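Lombricine kinase (Urechis caupo, PDB 3JPZ) probably acts as a phosphagen kinase, catalysing reversible phosphoryl transfer between ATP and lombricine. Local coordinates at residues G64-Y69 and G265-C270; H178-K183 and R202-N207; S281-L286 and D318-I323. One frame throughout, in Å; residues are numbered along the deposited sequence.

Interactions 2 and 3 both reach the eight-stranded antiparallel sheet of the catalytic domain, 2 through strand 203-207 near one border and 3 through strands 279-285 and 320-325 toward the other; their centres are 23 Å apart and their nearest atoms about 8 Å. Interaction 1 ties residues 64-69, from the N-terminal part of the phosphagen kinase fold, to residues 265-270 from the catalytic part, with its centre 32 Å from that of interaction 3, across the middle of the chain. Interaction 3 holds part of the nucleotide site, through ADP-binding Ser281. Interactions 1 and 2 lie farther off: the side chains of Cys268 and Phe181 are about 8 Å and about 7 Å from that of Arg223, another ADP-binding residue.

Interaction 1 of 3, residues G64-Y69 and G265-C270; sequences GDEESY and GYLCAC
Tyr69 and Leu267 make the apolar part of this buried contact. The two side chains slide past each other in opposite directions, and Leu267 CD2 lies over one face of the Tyr69 ring, 4.1 Å from its centroid and 25° off the normal, a CH-pi contact displaced toward the CD2 rim. The other methyl, Leu267 CD1, meets the Glu66 side chain, which crosses it at about a right angle; CG of Glu66 is 3.5 Å from CD1. With CG anti to the backbone N (chi1 168°), the extended Glu66 chain lays its carboxylate against the leucine, OE2 3.1 Å from CD1 of Leu267, where OE2 also makes a salt bridge with Arg125.

The polar part is a single bond. Tyr69 OH donates to Cys268 O, which lies at the ring edge in its plane, at a very short 2.5 Å.

Within 64-69, Asp65 organises the turn that presents Tyr69: its OD1 accepts from Ser68 OG at 2.9 Å and, weakly, from Ser68 N, while OD2 is held by His40 and Thr38.

Glu66 and Tyr69, set on a type I turn with an aspartate capping bond that leads into helix 68-71, join the N-terminal domain of a phosphagen kinase to a catalytic-domain loop near ADP-binding Arg223 and Arg119.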
loop_
_atom_site.group_PDB
_atom_site.type_symbol
_atom_site.label_atom_id
_atom_site.label_comp_id
_atom_site.label_asym_id
_atom_site.label_seq_id
_atom_site.Cartn_x
_atom_site.Cartn_y
_atom_site.Cartn_z
ATOM N N GLY A 64 -6.113 -10.057 -10.981
ATOM C CA GLY A 64 -7.039 -8.970 -10.750
ATOM C C GLY A 64 -8.463 -9.463 -10.927
ATOM O O GLY A 64 -9.409 -8.895 -10.380
ATOM N N ASP A 65 -8.615 -10.527 -11.704
ATOM C CA ASP A 65 -9.930 -11.082 -11.993
ATOM C C ASP A 65 -9.816 -12.488 -12.579
ATOM O O ASP A 65 -8.719 -12.981 -12.828
ATOM C CB ASP A 65 -10.718 -10.156 -12.928
ATOM C CG ASP A 65 -10.130 -10.069 -14.342
ATOM O OD1 ASP A 65 -9.078 -10.679 -14.621
ATOM O OD2 ASP A 65 -10.739 -9.376 -15.190
ATOM N N GLU A 66 -10.956 -13.134 -12.788
ATOM C CA GLU A 66 -10.969 -14.525 -13.213
ATOM C C GLU A 66 -10.275 -14.634 -14.557
ATOM O O GLU A 66 -9.543 -15.591 -14.827
ATOM C CB GLU A 66 -12.408 -15.037 -13.314
ATOM C CG GLU A 66 -12.538 -16.365 -14.015
ATOM C CD GLU A 66 -13.890 -17.015 -13.796
ATOM O OE1 GLU A 66 -14.836 -16.325 -13.363
ATOM O OE2 GLU A 66 -14.003 -18.224 -14.062
ATOM N N GLU A 67 -10.494 -13.615 -15.380
ATOM C CA GLU A 67 -9.997 -13.587 -16.740
ATOM C C GLU A 67 -8.472 -13.497 -16.755
ATOM O O GLU A 67 -7.827 -13.834 -17.741
ATOM C CB GLU A 67 -10.618 -12.404 -17.488
ATOM C CG GLU A 67 -12.083 -12.613 -17.908
ATOM C CD GLU A 67 -13.092 -12.394 -16.778
ATOM O OE1 GLU A 67 -12.687 -12.120 -15.629
ATOM O OE2 GLU A 67 -14.310 -12.497 -17.042
ATOM N N SER A 68 -7.900 -13.051 -15.647
ATOM C CA SER A 68 -6.453 -12.947 -15.528
ATOM C C SER A 68 -5.750 -14.248 -15.883
ATOM O O SER A 68 -4.701 -14.238 -16.513
ATOM C CB SER A 68 -6.067 -12.539 -14.112
ATOM O OG SER A 68 -6.349 -11.174 -13.889
ATOM N N TYR A 69 -6.323 -15.371 -15.479
ATOM C CA TYR A 69 -5.687 -16.667 -15.717
ATOM C C TYR A 69 -5.590 -17.025 -17.200
ATOM O O TYR A 69 -4.692 -17.751 -17.613
ATOM C CB TYR A 69 -6.416 -17.759 -14.932
ATOM C CG TYR A 69 -6.122 -17.696 -13.451
ATOM C CD1 TYR A 69 -4.980 -18.286 -12.931
ATOM C CD2 TYR A 69 -6.965 -17.027 -12.579
ATOM C CE1 TYR A 69 -4.698 -18.227 -11.585
ATOM C CE2 TYR A 69 -6.693 -16.965 -11.234
ATOM C CZ TYR A 69 -5.553 -17.571 -10.741
ATOM O OH TYR A 69 -5.255 -17.522 -9.398
ATOM N N GLY A 265 -9.833 -25.833 -11.087
ATOM C CA GLY A 265 -10.787 -25.940 -10.004
ATOM C C GLY A 265 -11.241 -24.560 -9.590
ATOM O O GLY A 265 -11.519 -23.709 -10.434
ATOM N N TYR A 266 -11.306 -24.326 -8.288
ATOM C CA TYR A 266 -11.799 -23.053 -7.798
ATOM C C TYR A 266 -10.756 -21.970 -7.964
ATOM O O TYR A 266 -9.595 -22.126 -7.574
ATOM C CB TYR A 266 -12.278 -23.168 -6.348
ATOM C CG TYR A 266 -13.547 -23.973 -6.269
ATOM C CD1 TYR A 266 -14.726 -23.491 -6.828
ATOM C CD2 TYR A 266 -13.562 -25.233 -5.686
ATOM C CE1 TYR A 266 -15.886 -24.229 -6.787
ATOM C CE2 TYR A 266 -14.719 -25.977 -5.636
ATOM C CZ TYR A 266 -15.882 -25.469 -6.192
ATOM O OH TYR A 266 -17.043 -26.202 -6.147
ATOM N N LEU A 267 -11.188 -20.873 -8.567
ATOM C CA LEU A 267 -10.295 -19.780 -8.881
ATOM C C LEU A 267 -10.244 -18.798 -7.730
ATOM O O LEU A 267 -11.263 -18.452 -7.139
ATOM C CB LEU A 267 -10.753 -19.088 -10.163
ATOM C CG LEU A 267 -10.610 -19.928 -11.434
ATOM C CD1 LEU A 267 -11.542 -19.412 -12.520
ATOM C CD2 LEU A 267 -9.166 -19.945 -11.923
ATOM N N CYS A 268 -9.032 -18.362 -7.417
ATOM C CA CYS A 268 -8.799 -17.358 -6.396
ATOM C C CYS A 268 -7.729 -16.422 -6.941
ATOM O O CYS A 268 -7.135 -16.708 -7.968
ATOM C CB CYS A 268 -8.322 -18.034 -5.120
ATOM S SG CYS A 268 -6.918 -19.114 -5.427
ATOM N N ALA A 269 -7.481 -15.305 -6.271
ATOM C CA ALA A 269 -6.560 -14.316 -6.804
ATOM C C ALA A 269 -5.133 -14.833 -6.717
ATOM O O ALA A 269 -4.341 -14.633 -7.626
ATOM C CB ALA A 269 -6.698 -13.001 -6.063
ATOM N N CYS A 270 -4.806 -15.511 -5.628
ATOM C CA CYS A 270 -3.454 -16.031 -5.464
ATOM C C CYS A 270 -3.386 -17.465 -5.955
ATOM O O CYS A 270 -4.145 -18.318 -5.497
ATOM C CB CYS A 270 -3.004 -15.968 -4.019
ATOM S SG CYS A 270 -1.318 -16.620 -3.762
#

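Interaction 2 of 3, residues H178-K183 and R202-N207; sequences HFLFQK and RGIWHN
Phe179 lays the CD2-CE2 side of its ring over one face of the His206 imidazole, with CE2 3.6 Å above that plane and offset toward its rim. The rings are neither stacked nor perpendicular: their planes meet at 54° and their centroids are 4.8 Å apart. This is loop-on-sheet packing in the phosphagen kinase catalytic domain, where the irregular segment 178-183, leaving helix 168-176 through a Schellman motif at His178, runs over strand 203-207 of the large antiparallel sheet. No hydrogen bond links the two segments, so side-chain packing makes the contact.

Ile204 sits in the middle and is touched by three successive residues of the loop. Its CD1 reaches up to the backbone, 3.3 Å from Phe179 O, a carbonyl that also accepts from Trp215 NE1 on the next strand. The same methyl meets Leu180 CD1 at 3.7 Å, the two side chains crossing at about a right angle. Lower on the isoleucine, Ile204 CG1 lies 3.4 Å from Phe181 CE2, as these two side chains slide past each other in opposite directions. Leu174 of helix 168-176 also touches both Phe179 and Ile204, so helix and loop cover this part of the sheet together.

CG of Phe181 sits in the crowded position between backbone N and carbonyl carbon (chi1 64°), which drops the ring toward the start of the strand. There the ring edge meets Arg202 CB, 4.0 Å from CZ, while the guanidinium leads away to Asn217 O and other backbone carbonyls. The edge also approaches Gly203 O, 3.2 Å from Phe181 CE2.

At the far end the imidazole of His206 is tied down beside Phe179: its ND1 donates to Asn207 O at 2.6 Å, with the acceptor only 13° out of the ring plane.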
loop_
_atom_site.group_PDB
_atom_site.type_symbol
_atom_site.label_atom_id
_atom_site.label_comp_id
_atom_site.label_asym_id
_atom_site.label_seq_id
_atom_site.Cartn_x
_atom_site.Cartn_y
_atom_site.Cartn_z
ATOM N N HIS A 178 -12.078 -16.067 18.073
ATOM C CA HIS A 178 -11.033 -16.081 17.051
ATOM C C HIS A 178 -11.653 -16.007 15.656
ATOM O O HIS A 178 -11.186 -16.670 14.731
ATOM C CB HIS A 178 -10.172 -17.340 17.144
ATOM C CG HIS A 178 -9.750 -17.695 18.534
ATOM N ND1 HIS A 178 -8.889 -16.914 19.274
ATOM C CD2 HIS A 178 -10.050 -18.763 19.310
ATOM C CE1 HIS A 178 -8.689 -17.478 20.451
ATOM N NE2 HIS A 178 -9.379 -18.602 20.497
ATOM N N PHE A 179 -12.710 -15.208 15.521
ATOM C CA PHE A 179 -13.431 -15.041 14.261
ATOM C C PHE A 179 -13.095 -13.732 13.552
ATOM O O PHE A 179 -13.624 -13.451 12.480
ATOM C CB PHE A 179 -14.941 -15.025 14.514
ATOM C CG PHE A 179 -15.544 -16.374 14.759
ATOM C CD1 PHE A 179 -14.801 -17.531 14.617
ATOM C CD2 PHE A 179 -16.882 -16.479 15.096
ATOM C CE1 PHE A 179 -15.378 -18.768 14.838
ATOM C CE2 PHE A 179 -17.463 -17.712 15.311
ATOM C CZ PHE A 179 -16.713 -18.855 15.182
ATOM N N LEU A 180 -12.251 -12.911 14.157
ATOM C CA LEU A 180 -12.001 -11.591 13.604
ATOM C C LEU A 180 -10.862 -11.600 12.605
ATOM O O LEU A 180 -9.881 -12.320 12.773
ATOM C CB LEU A 180 -11.666 -10.597 14.716
ATOM C CG LEU A 180 -11.611 -9.144 14.248
ATOM C CD1 LEU A 180 -13.012 -8.556 14.191
ATOM C CD2 LEU A 180 -10.709 -8.315 15.150
ATOM N N PHE A 181 -11.003 -10.790 11.562
ATOM C CA PHE A 181 -9.883 -10.480 10.685
ATOM C C PHE A 181 -9.639 -8.973 10.677
ATOM O O PHE A 181 -10.563 -8.176 10.865
ATOM C CB PHE A 181 -10.100 -11.023 9.269
ATOM C CG PHE A 181 -11.265 -10.402 8.528
ATOM C CD1 PHE A 181 -11.077 -9.292 7.732
ATOM C CD2 PHE A 181 -12.531 -10.957 8.603
ATOM C CE1 PHE A 181 -12.138 -8.728 7.032
ATOM C CE2 PHE A 181 -13.593 -10.408 7.902
ATOM C CZ PHE A 181 -13.398 -9.290 7.120
ATOM N N GLN A 182 -8.382 -8.600 10.468
ATOM C CA GLN A 182 -7.937 -7.216 10.547
ATOM C C GLN A 182 -7.552 -6.754 9.149
ATOM O O GLN A 182 -7.433 -7.568 8.240
ATOM C CB GLN A 182 -6.706 -7.117 11.450
ATOM C CG GLN A 182 -6.835 -7.810 12.798
ATOM C CD GLN A 182 -7.330 -6.878 13.882
ATOM O OE1 GLN A 182 -8.391 -6.266 13.755
ATOM N NE2 GLN A 182 -6.562 -6.765 14.959
ATOM N N LYS A 183 -7.343 -5.456 8.969
ATOM C CA LYS A 183 -6.792 -4.982 7.710
ATOM C C LYS A 183 -5.483 -5.730 7.460
ATOM O O LYS A 183 -4.585 -5.736 8.300
ATOM C CB LYS A 183 -6.562 -3.470 7.735
ATOM C CG LYS A 183 -6.151 -2.894 6.373
ATOM C CD LYS A 183 -6.332 -1.381 6.293
ATOM C CE LYS A 183 -5.713 -0.796 5.019
ATOM N NZ LYS A 183 -5.606 0.693 5.069
ATOM N N ARG A 202 -16.481 -5.232 3.999
ATOM C CA ARG A 202 -15.837 -6.358 4.681
ATOM C C ARG A 202 -16.743 -6.788 5.807
ATOM O O ARG A 202 -17.407 -5.953 6.416
ATOM C CB ARG A 202 -14.486 -5.962 5.266
ATOM C CG ARG A 202 -13.350 -6.058 4.293
ATOM C CD ARG A 202 -13.565 -5.118 3.125
ATOM N NE ARG A 202 -12.421 -5.149 2.228
ATOM C CZ ARG A 202 -11.944 -4.101 1.568
ATOM N NH1 ARG A 202 -12.514 -2.914 1.693
ATOM N NH2 ARG A 202 -10.882 -4.244 0.789
ATOM N N GLY A 203 -16.783 -8.081 6.093
ATOM C CA GLY A 203 -17.608 -8.550 7.184
ATOM C C GLY A 203 -17.327 -9.962 7.633
ATOM O O GLY A 203 -16.618 -10.725 6.980
ATOM N N ILE A 204 -17.907 -10.293 8.778
ATOM C CA ILE A 204 -17.798 -11.612 9.354
ATOM C C ILE A 204 -19.194 -12.149 9.578
ATOM O O ILE A 204 -20.002 -11.527 10.260
ATOM C CB ILE A 204 -17.079 -11.556 10.704
ATOM C CG1 ILE A 204 -15.676 -10.961 10.533
ATOM C CG2 ILE A 204 -17.025 -12.941 11.323
ATOM C CD1 ILE A 204 -15.024 -10.544 11.838
ATOM N N TRP A 205 -19.482 -13.299 8.985
ATOM C CA TRP A 205 -20.725 -14.006 9.229
ATOM C C TRP A 205 -20.378 -15.302 9.929
ATOM O O TRP A 205 -19.300 -15.850 9.725
ATOM C CB TRP A 205 -21.431 -14.310 7.911
ATOM C CG TRP A 205 -22.752 -15.017 8.052
ATOM C CD1 TRP A 205 -23.991 -14.440 8.060
ATOM C CD2 TRP A 205 -22.969 -16.428 8.185
ATOM N NE1 TRP A 205 -24.960 -15.402 8.194
ATOM C CE2 TRP A 205 -24.361 -16.630 8.271
ATOM C CE3 TRP A 205 -22.121 -17.540 8.242
ATOM C CZ2 TRP A 205 -24.921 -17.893 8.416
ATOM C CZ3 TRP A 205 -22.681 -18.789 8.382
ATOM C CH2 TRP A 205 -24.066 -18.958 8.469
ATOM N N HIS A 206 -21.278 -15.784 10.774
ATOM C CA HIS A 206 -21.151 -17.134 11.296
ATOM C C HIS A 206 -22.481 -17.612 11.831
ATOM O O HIS A 206 -23.363 -16.810 12.145
ATOM C CB HIS A 206 -20.065 -17.222 12.377
ATOM C CG HIS A 206 -20.410 -16.522 13.654
ATOM N ND1 HIS A 206 -21.180 -17.103 14.637
ATOM C CD2 HIS A 206 -20.068 -15.298 14.119
ATOM C CE1 HIS A 206 -21.307 -16.264 15.649
ATOM N NE2 HIS A 206 -20.643 -15.159 15.359
ATOM N N ASN A 207 -22.624 -18.927 11.926
ATOM C CA ASN A 207 -23.827 -19.519 12.475
ATOM C C ASN A 207 -23.821 -19.431 13.991
ATOM O O ASN A 207 -22.807 -19.092 14.601
ATOM C CB ASN A 207 -23.962 -20.978 12.031
ATOM C CG ASN A 207 -22.803 -21.842 12.490
ATOM O OD1 ASN A 207 -21.925 -21.396 13.233
ATOM N ND2 ASN A 207 -22.797 -23.089 12.044
#

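Interaction 3 of 3, residues S281-L286 and D318-I323; sequences SVHVQL and DDVYDI
Two neighbouring antiparallel strands of the catalytic sheet, 279-285 and 320-325, pair here beside the nucleotide site to which Ser281 belongs. Val282-Ile323 and Val284-Tyr321 are hydrogen-bonded pairs, each joined by two backbone bonds; His283-Asp322 and Gln285-Val320 are non-hydrogen-bonded pairs. Leu286 N to Asp319 O, 2.8 Å, continues the ladder beyond the strand.

On the face bearing His283, Val320 CG1 packs 3.6 Å from His283 CB. Asp322 CG stands anti to the backbone N (chi1 179°), which brings OD2 to the edge of the imidazole, 3.5 Å from His283 NE2, with ring and carboxylate planes 70° apart. A water connects them, 2.7 Å from NE2 of His283 and donating to OD2 of Asp322 at 2.8 Å. A second water donates to OD2, and OD1 makes a salt bridge to ADP-binding Arg279. Asp322 thus links Arg279, and through the second water probably Ser281, with His283, predicted to belong to the ATP site.

On the other face Val284 CG1 meets Ile323 CG1 at 3.7 Å. Helix 333-355 packs on that face against Val282 and Ile323, and strands 113-122 and 304-307 flank the pair within the sheet.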
loop_
_atom_site.group_PDB
_atom_site.type_symbol
_atom_site.label_atom_id
_atom_site.label_comp_id
_atom_site.label_asym_id
_atom_site.label_seq_id
_atom_site.Cartn_x
_atom_site.Cartn_y
_atom_site.Cartn_z
ATOM N N SER A 281 -7.179 -28.731 8.745
ATOM C CA SER A 281 -6.230 -28.721 9.845
ATOM C C SER A 281 -6.837 -29.353 11.080
ATOM O O SER A 281 -8.061 -29.436 11.216
ATOM C CB SER A 281 -5.807 -27.285 10.159
ATOM O OG SER A 281 -6.933 -26.493 10.488
ATOM N N VAL A 282 -5.970 -29.821 11.968
ATOM C CA VAL A 282 -6.361 -30.159 13.317
ATOM C C VAL A 282 -5.371 -29.467 14.229
ATOM O O VAL A 282 -4.269 -29.107 13.811
ATOM C CB VAL A 282 -6.258 -31.659 13.634
ATOM C CG1 VAL A 282 -7.050 -32.485 12.664
ATOM C CG2 VAL A 282 -4.786 -32.086 13.677
ATOM N N HIS A 283 -5.758 -29.278 15.477
ATOM C CA HIS A 283 -4.788 -29.005 16.516
ATOM C C HIS A 283 -4.553 -30.337 17.177
ATOM O O HIS A 283 -5.497 -30.971 17.617
ATOM C CB HIS A 283 -5.345 -27.994 17.511
ATOM C CG HIS A 283 -5.230 -26.580 17.047
ATOM N ND1 HIS A 283 -5.419 -25.506 17.886
ATOM C CD2 HIS A 283 -4.917 -26.065 15.837
ATOM C CE1 HIS A 283 -5.239 -24.386 17.209
ATOM N NE2 HIS A 283 -4.930 -24.698 15.964
ATOM N N VAL A 284 -3.308 -30.788 17.227
ATOM C CA VAL A 284 -3.032 -32.101 17.793
ATOM C C VAL A 284 -1.833 -32.076 18.729
ATOM O O VAL A 284 -0.775 -31.530 18.406
ATOM C CB VAL A 284 -2.843 -33.171 16.687
ATOM C CG1 VAL A 284 -1.781 -32.743 15.697
ATOM C CG2 VAL A 284 -2.516 -34.527 17.308
ATOM N N GLN A 285 -2.018 -32.674 19.900
ATOM C CA GLN A 285 -0.987 -32.709 20.920
ATOM C C GLN A 285 -0.007 -33.853 20.678
ATOM O O GLN A 285 -0.405 -35.010 20.544
ATOM C CB GLN A 285 -1.641 -32.855 22.290
ATOM C CG GLN A 285 -0.720 -32.559 23.460
ATOM C CD GLN A 285 -1.479 -32.433 24.758
ATOM O OE1 GLN A 285 -1.230 -31.524 25.549
ATOM N NE2 GLN A 285 -2.424 -33.336 24.977
ATOM N N LEU A 286 1.280 -33.516 20.644
ATOM C CA LEU A 286 2.331 -34.468 20.341
ATOM C C LEU A 286 3.505 -34.273 21.289
ATOM O O LEU A 286 4.570 -33.822 20.886
ATOM C CB LEU A 286 2.808 -34.260 18.905
ATOM C CG LEU A 286 1.737 -34.381 17.821
ATOM C CD1 LEU A 286 2.287 -33.924 16.480
ATOM C CD2 LEU A 286 1.226 -35.809 17.745
ATOM N N ASP A 318 1.758 -26.373 24.846
ATOM C CA ASP A 318 1.470 -27.690 25.396
ATOM C C ASP A 318 1.656 -28.757 24.323
ATOM O O ASP A 318 0.966 -29.772 24.313
ATOM C CB ASP A 318 0.036 -27.735 25.924
ATOM C CG ASP A 318 -0.127 -28.676 27.104
ATOM O OD1 ASP A 318 0.860 -29.344 27.482
ATOM O OD2 ASP A 318 -1.246 -28.745 27.657
ATOM N N ASP A 319 2.593 -28.502 23.419
ATOM C CA ASP A 319 2.939 -29.424 22.357
ATOM C C ASP A 319 1.757 -29.702 21.446
ATOM O O ASP A 319 1.669 -30.777 20.853
ATOM C CB ASP A 319 3.480 -30.722 22.951
ATOM C CG ASP A 319 4.679 -30.485 23.828
ATOM O OD1 ASP A 319 5.376 -29.476 23.592
ATOM O OD2 ASP A 319 4.918 -31.290 24.751
ATOM N N VAL A 320 0.855 -28.734 21.339
ATOM C CA VAL A 320 -0.243 -28.813 20.385
ATOM C C VAL A 320 0.151 -28.080 19.101
ATOM O O VAL A 320 0.414 -26.877 19.110
ATOM C CB VAL A 320 -1.523 -28.189 20.931
ATOM C CG1 VAL A 320 -2.631 -28.261 19.882
ATOM C CG2 VAL A 320 -1.950 -28.890 22.233
ATOM N N TYR A 321 0.213 -28.819 18.008
ATOM C CA TYR A 321 0.573 -28.247 16.726
ATOM C C TYR A 321 -0.626 -28.157 15.805
ATOM O O TYR A 321 -1.487 -29.030 15.791
ATOM C CB TYR A 321 1.646 -29.085 16.064
ATOM C CG TYR A 321 2.929 -29.100 16.827
ATOM C CD1 TYR A 321 3.108 -29.954 17.903
ATOM C CD2 TYR A 321 3.961 -28.254 16.482
ATOM C CE1 TYR A 321 4.283 -29.967 18.604
ATOM C CE2 TYR A 321 5.136 -28.255 17.182
ATOM C CZ TYR A 321 5.295 -29.117 18.235
ATOM O OH TYR A 321 6.475 -29.116 18.928
ATOM N N ASP A 322 -0.672 -27.082 15.038
ATOM C CA ASP A 322 -1.603 -26.990 13.947
ATOM C C ASP A 322 -1.010 -27.747 12.769
ATOM O O ASP A 322 0.055 -27.402 12.257
ATOM C CB ASP A 322 -1.846 -25.541 13.568
ATOM C CG ASP A 322 -2.804 -25.410 12.415
ATOM O OD1 ASP A 322 -2.486 -25.916 11.313
ATOM O OD2 ASP A 322 -3.881 -24.823 12.617
ATOM N N ILE A 323 -1.709 -28.792 12.363
ATOM C CA ILE A 323 -1.251 -29.680 11.314
ATOM C C ILE A 323 -2.288 -29.620 10.210
ATOM O O ILE A 323 -3.488 -29.747 10.458
ATOM C CB ILE A 323 -1.086 -31.095 11.846
ATOM C CG1 ILE A 323 0.031 -31.115 12.894
ATOM C CG2 ILE A 323 -0.795 -32.080 10.718
ATOM C CD1 ILE A 323 1.421 -31.170 12.332
HETATM O O HOH W 1 -6.619 -26.239 12.982
HETATM O O HOH W 2 -4.445 -22.625 14.306
#